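Local coordinates for protein lytic polysaccharide monooxygenase (Neurospora crassa, PDB 4QI8) that probably cleaves cellulose oxidatively, using a copper ion, an external electron donor and an oxygen cosubstrate to break its beta-1,4-glycosidic bonds, at residues Gln87-Trp92 and Cys160-Ile165. Sequence-based numbering, arbitrary orientation.
Sequences QDINSW and CAQLSI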
ATOM      1  N   GLN A  87       8.879 -15.715  13.908  1.00 15.07           N
ATOM      2  CA  GLN A  87       8.799 -15.953  12.473  1.00 13.54           C
ATOM      3  C   GLN A  87       9.791 -15.061  11.740  1.00 13.27           C
ATOM      4  O   GLN A  87      10.010 -13.915  12.112  1.00 14.89           O
ATOM      5  CB  GLN A  87       7.384 -15.685  11.967  1.00 13.36           C
ATOM      6  CG  GLN A  87       6.343 -16.622  12.546  1.00 20.00           C
ATOM      7  CD  GLN A  87       6.613 -18.071  12.199  1.00 24.08           C
ATOM      8  OE1 GLN A  87       6.525 -18.468  11.038  1.00 26.70           O
ATOM      9  NE2 GLN A  87       6.953 -18.868  13.206  1.00 25.84           N
ATOM     10  N   ASP A  88      10.380 -15.597  10.685  1.00 13.14           N
ATOM     11  CA  ASP A  88      11.323 -14.867   9.856  1.00 11.91           C
ATOM     12  C   ASP A  88      10.568 -14.090   8.794  1.00 10.72           C
ATOM     13  O   ASP A  88       9.790 -14.670   8.055  1.00 11.40           O
ATOM     14  CB  ASP A  88      12.241 -15.894   9.201  1.00 14.02           C
ATOM     15  CG  ASP A  88      13.394 -15.277   8.425  1.00 16.29           C
ATOM     16  OD1 ASP A  88      13.279 -14.132   7.937  1.00 16.84           O
ATOM     17  OD2 ASP A  88      14.425 -15.972   8.282  1.00 19.22           O
ATOM     18  N   ILE A  89      10.819 -12.791   8.700  1.00 10.57           N
ATOM     19  CA  ILE A  89      10.131 -11.963   7.726  1.00 10.02           C
ATOM     20  C   ILE A  89      10.264 -12.496   6.298  1.00  9.66           C
ATOM     21  O   ILE A  89       9.314 -12.393   5.533  1.00 11.45           O
ATOM     22  CB  ILE A  89      10.589 -10.501   7.817  1.00 11.31           C
ATOM     23  CG1 ILE A  89       9.785  -9.639   6.834  1.00 11.84           C
ATOM     24  CG2 ILE A  89      12.081 -10.371   7.581  1.00 11.35           C
ATOM     25  CD1 ILE A  89       9.772  -8.186   7.159  1.00 12.80           C
ATOM     26  N   ASN A  90      11.404 -13.091   5.941  1.00 10.25           N
ATOM     27  CA  ASN A  90      11.584 -13.568   4.569  1.00  9.31           C
ATOM     28  C   ASN A  90      10.553 -14.614   4.196  1.00 10.81           C
ATOM     29  O   ASN A  90      10.188 -14.739   3.035  1.00 12.55           O
ATOM     30  CB  ASN A  90      12.969 -14.180   4.367  1.00 10.18           C
ATOM     31  CG  ASN A  90      14.073 -13.151   4.265  1.00  9.86           C
ATOM     32  OD1 ASN A  90      13.833 -11.974   4.010  1.00 11.05           O
ATOM     33  ND2 ASN A  90      15.305 -13.607   4.457  1.00 13.48           N
ATOM     34  N   SER A  91      10.083 -15.362   5.184  0.95 10.41           N
ATOM     35  CA  SER A  91       9.172 -16.472   4.937  0.55 13.40           C
ATOM     36  C   SER A  91       7.698 -16.087   5.142  1.00 12.74           C
ATOM     37  O   SER A  91       6.803 -16.842   4.779  0.81 17.67           O
ATOM     38  CB  SER A  91       9.540 -17.658   5.842  0.55 15.36           C
ATOM     39  OG  SER A  91      10.880 -18.102   5.619  0.55 14.66           O
ATOM     40  N   TRP A  92       7.449 -14.915   5.715  1.00  9.92           N
ATOM     41  CA  TRP A  92       6.093 -14.568   6.151  1.00  9.60           C
ATOM     42  C   TRP A  92       5.303 -13.871   5.047  1.00  9.72           C
ATOM     43  O   TRP A  92       5.702 -12.819   4.558  1.00 10.16           O
ATOM     44  CB  TRP A  92       6.164 -13.681   7.385  1.00 11.09           C
ATOM     45  CG  TRP A  92       4.880 -13.555   8.140  1.00 10.23           C
ATOM     46  CD1 TRP A  92       4.241 -14.532   8.846  1.00 13.16           C
ATOM     47  CD2 TRP A  92       4.087 -12.374   8.293  1.00  9.40           C
ATOM     48  NE1 TRP A  92       3.099 -14.033   9.430  1.00 13.05           N
ATOM     49  CE2 TRP A  92       2.980 -12.710   9.104  1.00 10.86           C
ATOM     50  CE3 TRP A  92       4.207 -11.062   7.835  1.00  9.65           C
ATOM     51  CZ2 TRP A  92       2.012 -11.778   9.465  1.00 11.55           C
ATOM     52  CZ3 TRP A  92       3.245 -10.141   8.195  1.00 11.13           C
ATOM     53  CH2 TRP A  92       2.170 -10.497   9.012  1.00 10.84           C
ATOM     54  N   CYS A 160       5.147  -4.694  -1.742  1.00  4.92           N
ATOM     55  CA  CYS A 160       5.389  -4.773  -0.306  1.00  5.09           C
ATOM     56  C   CYS A 160       6.869  -4.752   0.030  1.00  5.18           C
ATOM     57  O   CYS A 160       7.649  -5.516  -0.526  1.00  5.83           O
ATOM     58  CB  CYS A 160       4.821  -6.061   0.276  1.00  6.31           C
ATOM     59  SG  CYS A 160       3.030  -6.131   0.223  1.00  5.89           S
ATOM     60  N   ALA A 161       7.214  -3.889   0.981  1.00  5.67           N
ATOM     61  CA  ALA A 161       8.572  -3.755   1.491  1.00  6.07           C
ATOM     62  C   ALA A 161       8.763  -4.494   2.806  1.00  5.31           C
ATOM     63  O   ALA A 161       7.834  -4.614   3.603  1.00  6.98           O
ATOM     64  CB  ALA A 161       8.912  -2.287   1.674  1.00  6.83           C
ATOM     65  N   GLN A 162       9.978  -4.991   3.013  1.00  6.07           N
ATOM     66  CA  GLN A 162      10.372  -5.610   4.269  1.00  6.48           C
ATOM     67  C   GLN A 162      11.106  -4.601   5.130  1.00  7.04           C
ATOM     68  O   GLN A 162      12.133  -4.054   4.715  1.00  7.40           O
ATOM     69  CB  GLN A 162      11.246  -6.852   4.026  1.00  7.23           C
ATOM     70  CG  GLN A 162      10.497  -7.940   3.265  1.00  7.72           C
ATOM     71  CD  GLN A 162      11.239  -9.249   3.065  1.00  8.27           C
ATOM     72  OE1 GLN A 162      10.741 -10.136   2.361  1.00  8.27           O
ATOM     73  NE2 GLN A 162      12.411  -9.396   3.688  1.00  9.54           N
ATOM     74  N   LEU A 163      10.569  -4.368   6.326  1.00  6.81           N
ATOM     75  CA  LEU A 163      11.126  -3.420   7.297  1.00  7.13           C
ATOM     76  C   LEU A 163      11.444  -4.089   8.621  1.00  8.55           C
ATOM     77  O   LEU A 163      10.798  -5.056   9.025  1.00  8.48           O
ATOM     78  CB  LEU A 163      10.138  -2.290   7.608  1.00  8.17           C
ATOM     79  CG  LEU A 163       9.558  -1.506   6.441  1.00  8.48           C
ATOM     80  CD1 LEU A 163       8.650  -0.409   6.982  1.00  9.60           C
ATOM     81  CD2 LEU A 163      10.649  -0.915   5.552  1.00  9.38           C
ATOM     82  N   SER A 164      12.438  -3.539   9.304  1.00  8.54           N
ATOM     83  CA  SER A 164      12.670  -3.801  10.718  1.00  9.97           C
ATOM     84  C   SER A 164      12.444  -2.481  11.445  1.00 10.78           C
ATOM     85  O   SER A 164      13.245  -1.560  11.318  1.00 11.09           O
ATOM     86  CB  SER A 164      14.085  -4.315  10.945  1.00 12.43           C
ATOM     87  OG  SER A 164      14.342  -4.460  12.327  1.00 14.87           O
ATOM     88  N   ILE A 165      11.325  -2.382  12.161  1.00 10.68           N
ATOM     89  CA  ILE A 165      10.941  -1.139  12.818  1.00 11.08           C
ATOM     90  C   ILE A 165      11.465  -1.172  14.248  1.00 12.73           C
ATOM     91  O   ILE A 165      11.197  -2.110  14.998  1.00 13.71           O
ATOM     92  CB  ILE A 165       9.415  -0.910  12.770  1.00 11.56           C
ATOM     93  CG1 ILE A 165       8.970  -0.751  11.309  1.00 10.99           C
ATOM     94  CG2 ILE A 165       9.035   0.314  13.598  1.00 13.55           C
ATOM     95  CD1 ILE A 165       7.475  -0.491  11.101  1.00 12.12           C
TER
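Gln162 turns its CG anti to its own carbonyl carbon (chi1 -63°) and then runs fully extended, which carries its amide off the strand to Asn90 and lays its methylenes against Ile89. On the facing loop, Ile89 swings CG1 anti to the backbone N (chi1 -177°) and brings CD1 up against the strand. Ile89 CD1 settles 3.7 Å from Gln162 CB and also comes near the backbone Leu163 O. Ile89 CG1 meets Gln162 CG at 4.0 Å, so the branch lies slantwise over the aliphatic part of the glutamine. Farther out, Gln162 NE2 donates to Asn90 OD1 at 3.0 Å; the bond is nearly straight, the oxygen sits close to the plane of the glutamine amide, and the two amide planes are turned 42° apart. The same NE2 also bonds Thr53 OG1, and Gln162 OE1 is held by Arg21 NE and Ala50 N, so this buried amide is gripped at both atoms, which would hinder a flip. Asn90 is itself set by an Asx turn, in which its backbone N reaches Asp88 OD1 at 2.9 Å from above the carboxylate plane. A leucine in place of Gln162 would probably leave Asn90 OD1 and Arg21 NE without their amide partner. Far from the copper site, this is structural packing at the end of the AA9 beta-sandwich: a glutamine of strand 155-166, directed at the loop between strands 76-82 and 99-104, joins the two through one amide-amide bond and a small apolar patch.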